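PDB 5J90: RagB/SusD domain protein, which binds chitin and, as a SusD-like lipoprotein, probably captures it at the outer membrane for the chitin-utilisation system of Flavobacterium johnsoniae. Local coordinates for residues V215-A220 / R498-V503; V42-W47 / P249-P254. All coordinates share one frame; numbering follows the deposited sequence. Where two conformers were deposited one is given.

Interaction 1: residues V215-A220 / R498-V503; sequences VKVKPA and RVWWDV. With EDO (1,2-ethanediol), chain E.
V217 and W501 bring their CA atoms to 5.3 Å where residues 215-217, which curl like a helix without its bonding pattern, pass a type I beta turn from V499 to D502. K218 is the N-cap of helix 219-231, so the contact joins the start of one helix of this mainly helical SusD fold to the C-terminal tail. No hydrogen bond crosses directly between the two backbones; water 1 links them, accepting from K216 N and donating to W501 O. V217 carries the apolar core. Its CG2 makes a CH-pi contact over the five-membered ring of W500, 3.7 Å from the centroid and 25° off the normal, while CG1 reaches the six-membered ring, 3.7 Å from W500 CZ2. With chi1 at 69° CG1 sits between the backbone N and the carbonyl carbon, and CG2 falls anti to the N, which lets both methyls meet the indole. K218 runs extended past the edge of that indole, CE 3.7 Å from W500 CZ2, and goes on to a salt bridge with E155. On the other flank K216 CB packs against V503 CG1 at 3.5 Å. The lysine chain bends at chi3; NZ donates to the carbonyls of R441 and A505 and to water 2, a second bridge, which takes a weak bond from R498 NH1 and has D502 OD1 and V503 O competing as acceptors. Within 498-503, R498 holds the turn's last residue in two ways: NH1 forms a salt bridge with D502 OD1 and donates to D502 O at 2.9 Å, from above the carbonyl plane but within the guanidinium plane. The second terminal nitrogen serves G490 of the second subunit and a bound ethanediol, R498 NH2 donating to EDO O2 across 2.9 Å.

Interaction 2: residues V42-W47 / P249-P254; sequences VLTPEW and PVYTNP
T44 and Y251 meet in a loop-to-loop packing contact, mainly apolar, between the approach to helix 46-54 and the link from strand 244-247 to helix 255-261. The threonine methyl lies over a face of the tyrosine ring: T44 CG2 is 3.9 Å from the centroid, 28° off the normal, in a CH-pi contact that also brings it to 3.5 Å from Y251 CZ. At chi1 -164° OG1 takes the place anti to the backbone N, which turns the methyl to the ring. The cis peptide bond before P45 directly follows this residue. L43 CB lies 4.1 Å from Y251 CD2, and farther along the same chain CD2 touches the P254 ring at CD. Near the CB end of that ring the bent chain of E46 lays its CG 3.9 Å from P254 CB. Cutting Y251 back to an alanine would probably leave the T44 methyl without its ring and open a gap beside L43. N253, which precedes P254, uses OD1 to cap I255 N where helix 255-261 begins. Direct hydrogen bonds between the loops are absent; water 3 joins them by donating to L43 O at 2.6 Å and to T252 O at 2.8 Å. V42 O, covered by P254 CG, is left with an unmet hydrogen bond. The chemistry across the two segments is thus apolar fit, supplemented by one bridging water.

Interactions 1 and 2 lie on opposite sides of the chain's centre, about 17 Å and 18 Å from it, with their own centres about 34 Å apart and their nearest atoms about 19 Å apart. They do not touch. Along the chain their segments alternate, 42-47, 215-220, 249-254 and 498-503, so the chain visits both contacts in turn, twice each. Interaction 1 borders the second subunit and an ethanediol that probably came from the crystallisation liquor; no other chain of the assembly reaches interaction 2. The geometry ties neither contact to chitin: interaction 2 is packing within the subunit, while interaction 1 also backs onto the second subunit.

Interaction 1: residues V215-A220 / R498-V503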
ATOM      1  N   VAL A 215      -7.206  -8.439  -5.342  1.00  7.31           N
ATOM      2  CA  VAL A 215      -7.034  -9.566  -4.416  1.00  8.39           C
ATOM      3  C   VAL A 215      -5.994  -9.328  -3.309  1.00  8.99           C
ATOM      4  O   VAL A 215      -6.105  -9.922  -2.229  1.00  9.18           O
ATOM      5  CB  VAL A 215      -6.754 -10.884  -5.183  1.00  8.82           C
ATOM      6  CG1 VAL A 215      -5.348 -10.903  -5.764  1.00 10.35           C
ATOM      7  CG2 VAL A 215      -6.979 -12.089  -4.269  1.00 10.86           C
ATOM      8  N   LYS A 216      -4.992  -8.486  -3.554  1.00  8.86           N
ATOM      9  CA  LYS A 216      -3.995  -8.200  -2.513  1.00  9.64           C
ATOM     10  C   LYS A 216      -4.486  -7.173  -1.504  1.00 10.66           C
ATOM     11  O   LYS A 216      -4.136  -7.252  -0.326  1.00 12.60           O
ATOM     12  CB  LYS A 216      -2.638  -7.768  -3.109  1.00 10.57           C
ATOM     13  CG  LYS A 216      -2.057  -8.779  -4.090  1.00 11.62           C
ATOM     14  CD  LYS A 216      -0.528  -8.761  -4.216  1.00 17.86           C
ATOM     15  CE  LYS A 216      -0.006  -7.431  -4.662  1.00 17.32           C
ATOM     16  NZ  LYS A 216       1.465  -7.537  -4.978  1.00 11.98           N
ATOM     17  N   VAL A 217      -5.279  -6.202  -1.940  1.00  9.08           N
ATOM     18  CA  VAL A 217      -5.717  -5.138  -1.044  1.00 10.46           C
ATOM     19  C   VAL A 217      -7.014  -5.503  -0.307  1.00 10.93           C
ATOM     20  O   VAL A 217      -7.203  -5.137   0.854  1.00 11.50           O
ATOM     21  CB  VAL A 217      -5.847  -3.780  -1.803  1.00  9.43           C
ATOM     22  CG1 VAL A 217      -7.000  -3.808  -2.795  1.00 10.30           C
ATOM     23  CG2 VAL A 217      -6.017  -2.625  -0.823  1.00 11.98           C
ATOM     24  N   LYS A 218      -7.908  -6.231  -0.972  1.00  9.38           N
ATOM     25  CA  LYS A 218      -9.198  -6.613  -0.402  1.00  9.43           C
ATOM     26  C   LYS A 218      -9.561  -8.032  -0.845  1.00  9.29           C
ATOM     27  O   LYS A 218     -10.481  -8.216  -1.652  1.00  9.82           O
ATOM     28  CB  LYS A 218     -10.311  -5.672  -0.887  1.00 12.66           C
ATOM     29  CG  LYS A 218     -10.606  -4.422  -0.057  1.00 18.39           C
ATOM     30  CD  LYS A 218     -11.904  -3.766  -0.563  1.00 14.84           C
ATOM     31  CE  LYS A 218     -12.194  -2.400   0.067  1.00 14.61           C
ATOM     32  NZ  LYS A 218     -13.450  -1.792  -0.506  1.00 14.17           N
ATOM     33  N   PRO A 219      -8.847  -9.046  -0.335  1.00  9.24           N
ATOM     34  CA  PRO A 219      -9.138 -10.413  -0.788  1.00 10.62           C
ATOM     35  C   PRO A 219     -10.577 -10.862  -0.543  1.00  9.62           C
ATOM     36  O   PRO A 219     -11.068 -11.676  -1.326  1.00 11.08           O
ATOM     37  CB  PRO A 219      -8.156 -11.285   0.007  1.00 12.70           C
ATOM     38  CG  PRO A 219      -7.707 -10.428   1.143  1.00 11.02           C
ATOM     39  CD  PRO A 219      -7.732  -9.008   0.627  1.00 11.44           C
ATOM     40  N   ALA A 220     -11.239 -10.362   0.493  1.00 11.32           N
ATOM     41  CA  ALA A 220     -12.630 -10.745   0.729  1.00 11.42           C
ATOM     42  C   ALA A 220     -13.557 -10.237  -0.374  1.00  9.67           C
ATOM     43  O   ALA A 220     -14.405 -10.977  -0.867  1.00 11.45           O
ATOM     44  CB  ALA A 220     -13.116 -10.272   2.116  1.00 12.25           C
ATOM     45  N   ARG A 498       2.450   3.857  -5.141  1.00  8.25           N
ATOM     46  CA  ARG A 498       1.527   2.768  -5.477  1.00  7.13           C
ATOM     47  C   ARG A 498       0.066   3.156  -5.325  1.00  6.97           C
ATOM     48  O   ARG A 498      -0.331   3.739  -4.306  1.00  7.92           O
ATOM     49  CB  ARG A 498       1.828   1.543  -4.607  1.00  7.70           C
ATOM     50  CG  ARG A 498       3.093   0.829  -5.023  1.00  7.27           C
ATOM     51  CD  ARG A 498       3.610  -0.119  -3.933  1.00  7.80           C
ATOM     52  NE  ARG A 498       4.779  -0.831  -4.439  1.00  8.43           N
ATOM     53  CZ  ARG A 498       4.736  -2.004  -5.059  1.00  7.99           C
ATOM     54  NH1 ARG A 498       3.579  -2.633  -5.214  1.00  8.76           N
ATOM     55  NH2 ARG A 498       5.864  -2.550  -5.516  1.00  9.79           N
ATOM     56  N   VAL A 499      -0.733   2.848  -6.342  1.00  6.92           N
ATOM     57  CA  VAL A 499      -2.184   3.010  -6.239  1.00  7.60           C
ATOM     58  C   VAL A 499      -2.741   1.995  -5.237  1.00  7.07           C
ATOM     59  O   VAL A 499      -2.064   1.021  -4.872  1.00  7.77           O
ATOM     60  CB  VAL A 499      -2.917   2.890  -7.604  1.00  6.94           C
ATOM     61  CG1 VAL A 499      -2.335   3.881  -8.607  1.00  8.36           C
ATOM     62  CG2 VAL A 499      -2.859   1.461  -8.158  1.00  7.74           C
ATOM     63  N   TRP A 500      -3.971   2.228  -4.788  1.00  6.87           N
ATOM     64  CA  TRP A 500      -4.606   1.415  -3.751  1.00  7.17           C
ATOM     65  C   TRP A 500      -4.529  -0.102  -3.963  1.00  6.26           C
ATOM     66  O   TRP A 500      -4.167  -0.829  -3.027  1.00  7.61           O
ATOM     67  CB  TRP A 500      -6.045   1.910  -3.567  1.00  8.39           C
ATOM     68  CG  TRP A 500      -6.998   1.029  -2.818  1.00  7.54           C
ATOM     69  CD1 TRP A 500      -7.129   0.903  -1.463  1.00  8.01           C
ATOM     70  CD2 TRP A 500      -7.998   0.180  -3.399  1.00  6.33           C
ATOM     71  NE1 TRP A 500      -8.146   0.014  -1.167  1.00  8.63           N
ATOM     72  CE2 TRP A 500      -8.692  -0.443  -2.340  1.00  6.99           C
ATOM     73  CE3 TRP A 500      -8.371  -0.114  -4.714  1.00  8.41           C
ATOM     74  CZ2 TRP A 500      -9.735  -1.349  -2.559  1.00  8.99           C
ATOM     75  CZ3 TRP A 500      -9.399  -1.012  -4.931  1.00  7.94           C
ATOM     76  CH2 TRP A 500     -10.073  -1.619  -3.859  1.00  8.44           C
ATOM     77  N   TRP A 501      -4.843  -0.610  -5.157  1.00  7.02           N
ATOM     78  CA  TRP A 501      -4.800  -2.071  -5.326  1.00  6.74           C
ATOM     79  C   TRP A 501      -3.377  -2.621  -5.428  1.00  6.90           C
ATOM     80  O   TRP A 501      -3.164  -3.819  -5.239  1.00  7.86           O
ATOM     81  CB  TRP A 501      -5.675  -2.585  -6.491  1.00  6.78           C
ATOM     82  CG  TRP A 501      -5.388  -1.992  -7.859  1.00  6.82           C
ATOM     83  CD1 TRP A 501      -6.198  -1.121  -8.535  1.00  7.08           C
ATOM     84  CD2 TRP A 501      -4.265  -2.252  -8.725  1.00  5.75           C
ATOM     85  NE1 TRP A 501      -5.645  -0.802  -9.756  1.00  6.90           N
ATOM     86  CE2 TRP A 501      -4.461  -1.483  -9.904  1.00  6.27           C
ATOM     87  CE3 TRP A 501      -3.125  -3.061  -8.635  1.00  7.91           C
ATOM     88  CZ2 TRP A 501      -3.547  -1.483 -10.968  1.00  6.99           C
ATOM     89  CZ3 TRP A 501      -2.218  -3.061  -9.695  1.00  7.97           C
ATOM     90  CH2 TRP A 501      -2.434  -2.270 -10.846  1.00  7.63           C
ATOM     91  N   ASP A 502      -2.407  -1.754  -5.712  1.00  7.24           N
ATOM     92  CA  ASP A 502      -1.020  -2.163  -5.946  1.00  7.57           C
ATOM     93  C   ASP A 502      -0.230  -2.185  -4.645  1.00  7.43           C
ATOM     94  O   ASP A 502       0.875  -1.655  -4.555  1.00  7.81           O
ATOM     95  CB  ASP A 502      -0.381  -1.200  -6.967  1.00  8.12           C
ATOM     96  CG  ASP A 502       0.956  -1.679  -7.499  1.00  7.89           C
ATOM     97  OD1 ASP A 502       1.221  -2.900  -7.432  1.00  9.21           O
ATOM     98  OD2 ASP A 502       1.723  -0.816  -8.002  1.00  8.94           O
ATOM     99  N   VAL A 503      -0.802  -2.816  -3.630  1.00  8.68           N
ATOM    100  CA  VAL A 503      -0.195  -2.811  -2.304  1.00  8.95           C
ATOM    101  C   VAL A 503       1.104  -3.616  -2.295  1.00  9.01           C
ATOM    102  O   VAL A 503       1.240  -4.629  -2.994  1.00  9.18           O
ATOM    103  CB  VAL A 503      -1.207  -3.334  -1.253  1.00 11.14           C
ATOM    104  CG1 VAL A 503      -1.644  -4.724  -1.583  1.00 12.83           C
ATOM    105  CG2 VAL A 503      -0.634  -3.261   0.161  1.00 12.56           C
TER
HETATM  106  C1  EDO E 603       5.413  -7.144  -4.249  1.00 14.00           C
HETATM  107  O1  EDO E 603       6.817  -7.274  -4.547  1.00 17.55           O
HETATM  108  C2  EDO E 603       4.931  -5.736  -4.564  1.00 14.24           C
HETATM  109  O2  EDO E 603       5.243  -5.339  -5.910  1.00 11.87           O
HETATM  110  O   HOH W   1      -4.748  -6.064  -5.112  1.00 10.30           O
HETATM  111  O   HOH W   2       1.635  -5.046  -5.917  1.00 15.79           O

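Interaction 2: residues V42-W47 / P249-P254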
ATOM      1  N   VAL A  42      -7.831   5.077 -28.388  1.00 10.65           N
ATOM      2  CA  VAL A  42      -8.124   6.078 -29.410  1.00 10.91           C
ATOM      3  C   VAL A  42      -7.738   5.558 -30.788  1.00 11.28           C
ATOM      4  O   VAL A  42      -6.568   5.309 -31.066  1.00 13.00           O
ATOM      5  CB  VAL A  42      -7.427   7.414 -29.115  1.00 10.31           C
ATOM      6  CG1 VAL A  42      -7.629   8.381 -30.280  1.00 12.41           C
ATOM      7  CG2 VAL A  42      -7.967   8.003 -27.817  1.00 11.62           C
ATOM      8  N   LEU A  43      -8.734   5.368 -31.646  1.00 11.21           N
ATOM      9  CA  LEU A  43      -8.479   4.735 -32.932  1.00 13.91           C
ATOM     10  C   LEU A  43      -7.900   5.706 -33.944  1.00 15.76           C
ATOM     11  O   LEU A  43      -7.131   5.304 -34.824  1.00 17.63           O
ATOM     12  CB  LEU A  43      -9.753   4.082 -33.466  1.00 13.65           C
ATOM     13  CG  LEU A  43     -10.298   2.949 -32.601  1.00 12.46           C
ATOM     14  CD1 LEU A  43     -11.475   2.277 -33.294  1.00 14.40           C
ATOM     15  CD2 LEU A  43      -9.217   1.931 -32.255  1.00 13.35           C
ATOM     16  N   THR A  44      -8.264   6.979 -33.820  1.00 12.47           N
ATOM     17  CA  THR A  44      -7.765   8.006 -34.727  1.00 14.71           C
ATOM     18  C   THR A  44      -7.763   9.369 -34.034  1.00 15.79           C
ATOM     19  O   THR A  44      -8.628   9.651 -33.213  1.00 14.70           O
ATOM     20  CB  THR A  44      -8.618   8.059 -36.020  1.00 17.11           C
ATOM     21  OG1 THR A  44      -7.916   8.795 -37.034  1.00 20.47           O
ATOM     22  CG2 THR A  44      -9.961   8.714 -35.755  1.00 16.16           C
ATOM     23  N   PRO A  45      -6.773  10.217 -34.346  1.00 16.92           N
ATOM     24  CA  PRO A  45      -5.634   9.938 -35.223  1.00 14.59           C
ATOM     25  C   PRO A  45      -4.610   9.021 -34.551  1.00 14.48           C
ATOM     26  O   PRO A  45      -4.593   8.911 -33.320  1.00 14.43           O
ATOM     27  CB  PRO A  45      -5.032  11.326 -35.462  1.00 18.88           C
ATOM     28  CG  PRO A  45      -5.374  12.084 -34.235  1.00 19.24           C
ATOM     29  CD  PRO A  45      -6.709  11.565 -33.757  1.00 16.69           C
ATOM     30  N   GLU A  46      -3.764   8.382 -35.350  1.00 14.59           N
ATOM     31  CA  GLU A  46      -2.796   7.421 -34.838  1.00 14.20           C
ATOM     32  C   GLU A  46      -1.815   8.044 -33.855  1.00 15.15           C
ATOM     33  O   GLU A  46      -1.379   7.378 -32.905  1.00 14.45           O
ATOM     34  CB  GLU A  46      -2.048   6.733 -35.982  1.00 14.06           C
ATOM     35  CG  GLU A  46      -2.955   6.038 -37.000  1.00 16.11           C
ATOM     36  CD  GLU A  46      -3.353   6.932 -38.164  1.00 19.84           C
ATOM     37  OE1 GLU A  46      -3.290   8.174 -38.032  1.00 20.07           O
ATOM     38  OE2 GLU A  46      -3.731   6.382 -39.224  1.00 22.97           O
ATOM     39  N   TRP A  47      -1.471   9.316 -34.070  1.00 13.90           N
ATOM     40  CA  TRP A  47      -0.534   9.986 -33.182  1.00 12.29           C
ATOM     41  C   TRP A  47      -1.105  10.141 -31.778  1.00 10.85           C
ATOM     42  O   TRP A  47      -0.355  10.184 -30.805  1.00 13.41           O
ATOM     43  CB  TRP A  47      -0.040  11.333 -33.759  1.00 12.47           C
ATOM     44  CG  TRP A  47      -1.073  12.420 -33.896  1.00 14.23           C
ATOM     45  CD1 TRP A  47      -1.796  12.738 -35.015  1.00 18.00           C
ATOM     46  CD2 TRP A  47      -1.464  13.358 -32.891  1.00 15.26           C
ATOM     47  NE1 TRP A  47      -2.626  13.802 -34.753  1.00 18.43           N
ATOM     48  CE2 TRP A  47      -2.440  14.203 -33.460  1.00 17.09           C
ATOM     49  CE3 TRP A  47      -1.086  13.564 -31.560  1.00 19.08           C
ATOM     50  CZ2 TRP A  47      -3.043  15.240 -32.742  1.00 23.94           C
ATOM     51  CZ3 TRP A  47      -1.691  14.589 -30.845  1.00 23.69           C
ATOM     52  CH2 TRP A  47      -2.655  15.416 -31.441  1.00 25.46           C
ATOM     53  N   PRO A 249     -15.867   0.197 -38.579  1.00 10.45           N
ATOM     54  CA  PRO A 249     -16.230   0.191 -40.004  1.00 10.37           C
ATOM     55  C   PRO A 249     -15.199   0.897 -40.871  1.00 11.09           C
ATOM     56  O   PRO A 249     -15.229   0.711 -42.089  1.00 11.76           O
ATOM     57  CB  PRO A 249     -17.558   0.954 -40.031  1.00 12.20           C
ATOM     58  CG  PRO A 249     -17.518   1.831 -38.798  1.00 17.10           C
ATOM     59  CD  PRO A 249     -16.776   1.023 -37.764  1.00 12.76           C
ATOM     60  N   VAL A 250     -14.294   1.670 -40.277  1.00 10.29           N
ATOM     61  CA  VAL A 250     -13.397   2.513 -41.066  0.53 13.01           C
ATOM     62  C   VAL A 250     -11.915   2.441 -40.703  1.00 12.82           C
ATOM     63  O   VAL A 250     -11.061   2.525 -41.584  1.00 14.93           O
ATOM     64  CB  VAL A 250     -13.831   3.999 -41.044  0.53 14.19           C
ATOM     65  CG1 VAL A 250     -15.082   4.208 -41.888  0.53 16.52           C
ATOM     66  CG2 VAL A 250     -14.043   4.484 -39.617  0.53 15.21           C
ATOM     67  N   TYR A 251     -11.597   2.288 -39.419  1.00 11.38           N
ATOM     68  CA  TYR A 251     -10.202   2.405 -38.980  1.00 12.66           C
ATOM     69  C   TYR A 251      -9.461   1.087 -38.812  1.00 11.26           C
ATOM     70  O   TYR A 251     -10.015   0.105 -38.317  1.00 14.67           O
ATOM     71  CB  TYR A 251     -10.100   3.204 -37.670  1.00 14.21           C
ATOM     72  CG  TYR A 251     -10.833   4.526 -37.708  1.00 14.51           C
ATOM     73  CD1 TYR A 251     -10.447   5.527 -38.590  1.00 15.86           C
ATOM     74  CD2 TYR A 251     -11.913   4.769 -36.869  1.00 16.49           C
ATOM     75  CE1 TYR A 251     -11.122   6.737 -38.637  1.00 17.59           C
ATOM     76  CE2 TYR A 251     -12.591   5.984 -36.905  1.00 20.62           C
ATOM     77  CZ  TYR A 251     -12.192   6.956 -37.796  1.00 19.01           C
ATOM     78  OH  TYR A 251     -12.862   8.159 -37.841  1.00 26.58           O
ATOM     79  N   THR A 252      -8.204   1.086 -39.224  1.00 11.63           N
ATOM     80  CA  THR A 252      -7.267   0.026 -38.897  1.00 11.72           C
ATOM     81  C   THR A 252      -6.673   0.331 -37.507  1.00 12.01           C
ATOM     82  O   THR A 252      -6.515   1.501 -37.143  1.00 13.53           O
ATOM     83  CB  THR A 252      -6.160  -0.030 -39.965  1.00 11.70           C
ATOM     84  OG1 THR A 252      -6.754  -0.384 -41.224  1.00 13.29           O
ATOM     85  CG2 THR A 252      -5.094  -1.057 -39.626  1.00 11.31           C
ATOM     86  N   ASN A 253      -6.357  -0.709 -36.733  1.00 11.01           N
ATOM     87  CA  ASN A 253      -5.636  -0.534 -35.466  1.00 10.03           C
ATOM     88  C   ASN A 253      -4.477   0.458 -35.675  1.00 12.04           C
ATOM     89  O   ASN A 253      -3.658   0.270 -36.574  1.00 11.30           O
ATOM     90  CB  ASN A 253      -5.100  -1.892 -34.999  1.00  8.74           C
ATOM     91  CG  ASN A 253      -4.485  -1.842 -33.614  1.00 10.27           C
ATOM     92  OD1 ASN A 253      -3.778  -0.893 -33.266  1.00 10.65           O
ATOM     93  ND2 ASN A 253      -4.745  -2.877 -32.816  1.00 11.48           N
ATOM     94  N   PRO A 254      -4.414   1.531 -34.863  1.00 10.50           N
ATOM     95  CA  PRO A 254      -3.413   2.577 -35.125  1.00 10.44           C
ATOM     96  C   PRO A 254      -1.969   2.094 -34.991  1.00 10.27           C
ATOM     97  O   PRO A 254      -1.051   2.723 -35.527  1.00 11.48           O
ATOM     98  CB  PRO A 254      -3.729   3.654 -34.069  1.00 12.19           C
ATOM     99  CG  PRO A 254      -4.527   2.949 -33.024  1.00 10.90           C
ATOM    100  CD  PRO A 254      -5.317   1.891 -33.758  1.00 10.48           C
TER
HETATM  101  O   HOH W   3      -6.357   4.255 -37.069  1.00 19.04           O